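Side-chain contacts in transcriptional regulator, GntR family (Thermotoga maritima, PDB 3SXM), which is a metal-binding, putative transcription factor, represented here by its helical FCD domain, that probably binds specific DNA sequences through a separate GntR-type winged-helix domain: residues A[65-68]-A[74-77]; A[107-112]-A[118-123]. The protein carries 3 engineered substitutions. All blocks are in the same frame, centred on the assembly; numbering follows the deposited sequence.

Interaction 1 (A[65-68]-A[74-77]); sequences LFIR and LIIS
Ile67 opens the contact, its CB directed at the helix that carries residues 74-77. The branch that does the touching is CG2, which lies opposite the backbone N across the CA-CB bond while CG1 lies beside that N (chi1 -63°). From there Ile67 CG2 meets the backbone of the facing helix at Ile76 CA, 3.8 Å away, and Ile75 CG2 at 4.1 Å. It also lies 4.0 Å from Ile76 CG1, the two isoleucine side chains running past each other in opposite senses. No hydrogen bond joins the segments; the pairing rests on van der Waals contact, between isoleucines here and with an arginine further on. Helices 51-68 and 73-90 follow each other through a short connection in the FCD domain, the all-helical C-terminal domain of FadR-type GntR regulators. That connection is stitched by hydrogen bonds from Ser70 OG to Ile67 O and from Ile75 N to Asn72 OD1. Met18 of helix 5-25 touches both Ile67 and Ile75, while Thr14 of the second subunit packs on Ile75. His63, a zinc ligand in another structure of this protein, is one helical turn before Ile67.

At Arg68 the CB points away from the partner helix, but bends at chi2 (69°) and chi3 (67°) fold the chain back. In the conformer described, its guanidinium has one face under Ile76 CG2, which stands 3.9 Å above the plane, over its centre; a second conformer of Arg68 makes this contact less certain. The other branch of Ile76 reaches the same arginine, with CD1 3.9 Å from Arg68 NH1, and the two side chains cross at roughly a right angle. Replacing Ile76 with an alanine removes CG1, CG2 and CD1, and would probably open a gap beside Ile67 CG2 and leave the guanidinium face without this apolar cover.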
loop_
_atom_site.group_PDB
_atom_site.type_symbol
_atom_site.label_atom_id
_atom_site.label_comp_id
_atom_site.label_asym_id
_atom_site.label_seq_id
_atom_site.Cartn_x
_atom_site.Cartn_y
_atom_site.Cartn_z
ATOM N N LEU A 65 -7.417 -12.369 -4.559
ATOM C CA LEU A 65 -8.763 -11.832 -4.840
ATOM C C LEU A 65 -8.861 -10.432 -4.278
ATOM O O LEU A 65 -9.440 -9.517 -4.927
ATOM C CB LEU A 65 -9.874 -12.726 -4.187
ATOM C CG LEU A 65 -11.286 -12.113 -4.141
ATOM C CD1 LEU A 65 -11.815 -11.874 -5.468
ATOM C CD2 LEU A 65 -12.195 -13.014 -3.341
ATOM N N PHE A 66 -8.323 -10.202 -3.105
ATOM C CA PHE A 66 -8.463 -8.874 -2.450
ATOM C C PHE A 66 -7.821 -7.856 -3.391
ATOM O O PHE A 66 -8.368 -6.777 -3.646
ATOM C CB PHE A 66 -7.773 -8.834 -1.096
ATOM C CG PHE A 66 -8.368 -9.772 -0.050
ATOM C CD1 PHE A 66 -9.666 -10.222 -0.118
ATOM C CD2 PHE A 66 -7.565 -10.220 0.986
ATOM C CE1 PHE A 66 -10.195 -11.105 0.852
ATOM C CE2 PHE A 66 -8.117 -11.082 1.952
ATOM C CZ PHE A 66 -9.395 -11.484 1.862
ATOM N N ILE A 67 -6.660 -8.209 -3.889
ATOM C CA ILE A 67 -5.869 -7.299 -4.765
ATOM C C ILE A 67 -6.607 -7.097 -6.093
ATOM O O ILE A 67 -6.762 -5.941 -6.591
ATOM C CB ILE A 67 -4.489 -7.870 -4.996
ATOM C CG1 ILE A 67 -3.711 -7.964 -3.680
ATOM C CG2 ILE A 67 -3.707 -7.099 -6.080
ATOM C CD1 ILE A 67 -3.265 -6.641 -3.069
ATOM N N ARG A 68 -7.088 -8.192 -6.679
ATOM C CA ARG A 68 -7.733 -8.166 -7.982
ATOM C C ARG A 68 -8.995 -7.295 -7.971
ATOM O O ARG A 68 -9.287 -6.630 -8.969
ATOM C CB ARG A 68 -8.028 -9.603 -8.463
ATOM C CG ARG A 68 -8.859 -9.718 -9.713
ATOM C CD ARG A 68 -8.174 -9.264 -10.932
ATOM N NE ARG A 68 -7.048 -10.112 -11.314
ATOM C CZ ARG A 68 -6.347 -9.946 -12.426
ATOM N NH1 ARG A 68 -6.662 -8.978 -13.266
ATOM N NH2 ARG A 68 -5.342 -10.758 -12.703
ATOM N N LEU A 74 -1.972 -1.641 -12.050
ATOM C CA LEU A 74 -0.673 -1.398 -11.441
ATOM C C LEU A 74 -0.513 -2.088 -10.116
ATOM O O LEU A 74 0.499 -2.757 -9.915
ATOM C CB LEU A 74 -0.364 0.135 -11.368
ATOM C CG LEU A 74 0.974 0.514 -10.745
ATOM C CD1 LEU A 74 2.096 -0.153 -11.507
ATOM C CD2 LEU A 74 1.202 2.029 -10.708
ATOM N N ILE A 75 -1.499 -1.992 -9.248
ATOM C CA ILE A 75 -1.472 -2.694 -7.951
ATOM C C ILE A 75 -1.405 -4.185 -8.177
ATOM O O ILE A 75 -0.589 -4.870 -7.546
ATOM C CB ILE A 75 -2.646 -2.288 -7.053
ATOM C CG1 ILE A 75 -2.517 -0.829 -6.673
ATOM C CG2 ILE A 75 -2.641 -3.158 -5.804
ATOM C CD1 ILE A 75 -3.702 -0.274 -5.853
ATOM N N ILE A 76 -2.217 -4.694 -9.085
ATOM C CA ILE A 76 -2.242 -6.117 -9.454
ATOM C C ILE A 76 -0.870 -6.543 -9.924
ATOM O O ILE A 76 -0.364 -7.599 -9.510
ATOM C CB ILE A 76 -3.337 -6.419 -10.468
ATOM C CG1 ILE A 76 -4.733 -6.195 -9.841
ATOM C CG2 ILE A 76 -3.223 -7.829 -11.018
ATOM C CD1 ILE A 76 -5.872 -6.076 -10.830
ATOM N N SER A 77 -0.237 -5.748 -10.784
ATOM C CA SER A 77 1.050 -6.107 -11.345
ATOM C C SER A 77 2.140 -6.057 -10.282
ATOM O O SER A 77 3.053 -6.915 -10.304
ATOM C CB SER A 77 1.390 -5.190 -12.548
ATOM O OG SER A 77 1.821 -3.917 -12.169
#

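Interaction 2 (A[107-112]-A[118-123]); sequences IERIIS and AIEKLK
The Arg109 guanidinium has one face against the aliphatic stem of Lys121, with Lys121 CD 3.9 Å above the plane and over its centre. At its edge, in the plane, a water accepts from Arg109 NH1 and donates to Glu120 OE1, linking charges that lie 4.5 Å apart, beyond salt-bridge range. A second water accepts from Arg109 NH2 (2.9 Å) and from Lys121 NZ, and so sits between two like charges whose repulsion it may ease. Arg109 NH1 also donates to the carbonyl O of Gly117, which helps fix the group's rotation.

An arm extended from CG to NE carries the guanidinium across to the Lys121 stem, at about a right angle to it. With CG opposite the backbone N (chi1 -168°) and a bend at chi2, Lys121 passes across the guanidinium face. Closer to the turn, Ile110 CG1 rests on Ala118 CB at 3.7 Å, and the Arg109 and Ala118 CA atoms approach to 5.2 Å. The segment axes, 9.1 Å apart at an angle of 162°, define an antiparallel helical hairpin of FCD-domain helices 96-111 and 115-135, helices that also carry His103 and His125, zinc ligands in another structure, metal-free here.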
loop_
_atom_site.group_PDB
_atom_site.type_symbol
_atom_site.label_atom_id
_atom_site.label_comp_id
_atom_site.label_asym_id
_atom_site.label_seq_id
_atom_site.Cartn_x
_atom_site.Cartn_y
_atom_site.Cartn_z
ATOM N N ILE A 107 -13.323 -14.715 5.903
ATOM C CA ILE A 107 -14.333 -14.735 4.859
ATOM C C ILE A 107 -15.721 -14.508 5.457
ATOM O O ILE A 107 -16.529 -13.750 4.906
ATOM C CB ILE A 107 -14.268 -16.000 4.080
ATOM C CG1 ILE A 107 -12.964 -16.069 3.303
ATOM C CG2 ILE A 107 -15.447 -16.083 3.124
ATOM C CD1 ILE A 107 -12.687 -17.412 2.700
ATOM N N GLU A 108 -16.032 -15.118 6.598
ATOM C CA GLU A 108 -17.388 -14.971 7.138
ATOM C C GLU A 108 -17.615 -13.541 7.590
ATOM O O GLU A 108 -18.707 -13.012 7.428
ATOM C CB GLU A 108 -17.638 -15.963 8.253
ATOM C CG GLU A 108 -18.960 -15.809 8.989
ATOM C CD GLU A 108 -20.172 -15.946 8.143
ATOM O OE1 GLU A 108 -20.111 -16.736 7.171
ATOM O OE2 GLU A 108 -21.179 -15.251 8.465
ATOM N N ARG A 109 -16.574 -12.878 8.106
ATOM C CA ARG A 109 -16.704 -11.448 8.486
ATOM C C ARG A 109 -17.023 -10.629 7.260
ATOM O O ARG A 109 -17.835 -9.703 7.296
ATOM C CB ARG A 109 -15.447 -10.929 9.184
ATOM C CG ARG A 109 -15.244 -11.545 10.590
ATOM C CD ARG A 109 -14.065 -10.940 11.323
ATOM N NE ARG A 109 -13.764 -11.672 12.573
ATOM C CZ ARG A 109 -12.905 -11.282 13.493
ATOM N NH1 ARG A 109 -12.226 -10.159 13.345
ATOM N NH2 ARG A 109 -12.683 -12.038 14.544
ATOM N N ILE A 110 -16.334 -10.903 6.176
ATOM C CA ILE A 110 -16.576 -10.202 4.917
ATOM C C ILE A 110 -18.021 -10.424 4.438
ATOM O O ILE A 110 -18.764 -9.434 4.138
ATOM C CB ILE A 110 -15.560 -10.605 3.801
ATOM C CG1 ILE A 110 -14.127 -10.223 4.195
ATOM C CG2 ILE A 110 -15.968 -9.968 2.480
ATOM C CD1 ILE A 110 -13.081 -10.843 3.260
ATOM N N ILE A 111 -18.425 -11.655 4.308
ATOM C CA ILE A 111 -19.770 -11.987 3.871
ATOM C C ILE A 111 -20.852 -11.393 4.727
ATOM O O ILE A 111 -21.867 -11.026 4.244
ATOM C CB ILE A 111 -19.995 -13.474 3.973
ATOM C CG1 ILE A 111 -19.180 -14.194 2.952
ATOM C CG2 ILE A 111 -21.425 -13.803 3.806
ATOM C CD1 ILE A 111 -19.363 -15.675 3.089
ATOM N N SER A 112 -20.641 -11.341 6.008
ATOM C CA SER A 112 -21.659 -10.835 6.911
ATOM C C SER A 112 -21.677 -9.289 7.013
ATOM O O SER A 112 -22.511 -8.703 7.713
ATOM C CB SER A 112 -21.507 -11.483 8.278
ATOM O OG SER A 112 -20.365 -10.995 8.895
ATOM N N ALA A 118 -13.368 -7.576 9.503
ATOM C CA ALA A 118 -12.602 -8.241 8.457
ATOM C C ALA A 118 -11.201 -7.685 8.326
ATOM O O ALA A 118 -10.246 -8.452 8.211
ATOM C CB ALA A 118 -13.291 -8.167 7.124
ATOM N N ILE A 119 -11.079 -6.359 8.393
ATOM C CA ILE A 119 -9.763 -5.739 8.328
ATOM C C ILE A 119 -8.933 -6.170 9.514
ATOM O O ILE A 119 -7.766 -6.530 9.385
ATOM C CB ILE A 119 -9.934 -4.215 8.257
ATOM C CG1 ILE A 119 -10.568 -3.834 6.915
ATOM C CG2 ILE A 119 -8.554 -3.530 8.415
ATOM C CD1 ILE A 119 -11.184 -2.421 6.928
ATOM N N GLU A 120 -9.549 -6.208 10.685
ATOM C CA GLU A 120 -8.841 -6.675 11.885
ATOM C C GLU A 120 -8.346 -8.108 11.699
ATOM O O GLU A 120 -7.215 -8.424 12.047
ATOM C CB GLU A 120 -9.716 -6.615 13.142
ATOM C CG GLU A 120 -9.997 -5.231 13.654
ATOM C CD GLU A 120 -10.934 -5.230 14.862
ATOM O OE1 GLU A 120 -11.266 -6.317 15.420
ATOM O OE2 GLU A 120 -11.337 -4.128 15.272
ATOM N N LYS A 121 -9.188 -8.979 11.163
ATOM C CA LYS A 121 -8.807 -10.390 11.024
ATOM C C LYS A 121 -7.681 -10.582 10.002
ATOM O O LYS A 121 -6.807 -11.428 10.201
ATOM C CB LYS A 121 -10.011 -11.265 10.630
ATOM C CG LYS A 121 -9.792 -12.771 10.735
ATOM C CD LYS A 121 -9.633 -13.177 12.252
ATOM C CE LYS A 121 -9.567 -14.640 12.496
ATOM N NZ LYS A 121 -9.281 -14.827 13.977
ATOM N N LEU A 122 -7.708 -9.829 8.914
ATOM C CA LEU A 122 -6.663 -9.889 7.929
ATOM C C LEU A 122 -5.312 -9.470 8.571
ATOM O O LEU A 122 -4.294 -10.142 8.381
ATOM C CB LEU A 122 -7.043 -9.050 6.695
ATOM C CG LEU A 122 -5.914 -8.933 5.651
ATOM C CD1 LEU A 122 -5.462 -10.268 5.148
ATOM C CD2 LEU A 122 -6.351 -8.103 4.452
ATOM N N LYS A 123 -5.302 -8.363 9.298
ATOM C CA LYS A 123 -4.090 -7.856 9.965
ATOM C C LYS A 123 -3.626 -8.903 10.975
ATOM O O LYS A 123 -2.448 -9.203 11.034
ATOM C CB LYS A 123 -4.336 -6.534 10.677
ATOM C CG LYS A 123 -4.517 -5.360 9.720
ATOM C CD LYS A 123 -4.825 -4.098 10.514
ATOM C CE LYS A 123 -4.986 -2.928 9.592
ATOM N NZ LYS A 123 -5.450 -1.668 10.271
HETATM O O HOH W 1 -10.785 -9.059 15.539
HETATM O O HOH W 2 -10.132 -12.340 15.839
#

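Interaction 1 closes before interaction 2 opens along the chain, so the two come in series: 65-68 with 74-77 joins helices 51-68 and 73-90, and 107-112 with 118-123 joins helices 96-111 and 115-135. Their centres are 18 Å apart within the same FCD domain, yet side chains connect them. Phe66 CE1 lies 3.8 Å from Ile110 CD1, and Phe66 CE2 is 4.2 Å from Leu122 CD1. Helix 5-25 touches both pairs. Helices 51-68, 96-111 and 115-135 supply the zinc ligands Asp59 and His63, His103, and His125 observed in another structure, so helices from both pairs contribute to one metal site, which is empty in this metal-free form.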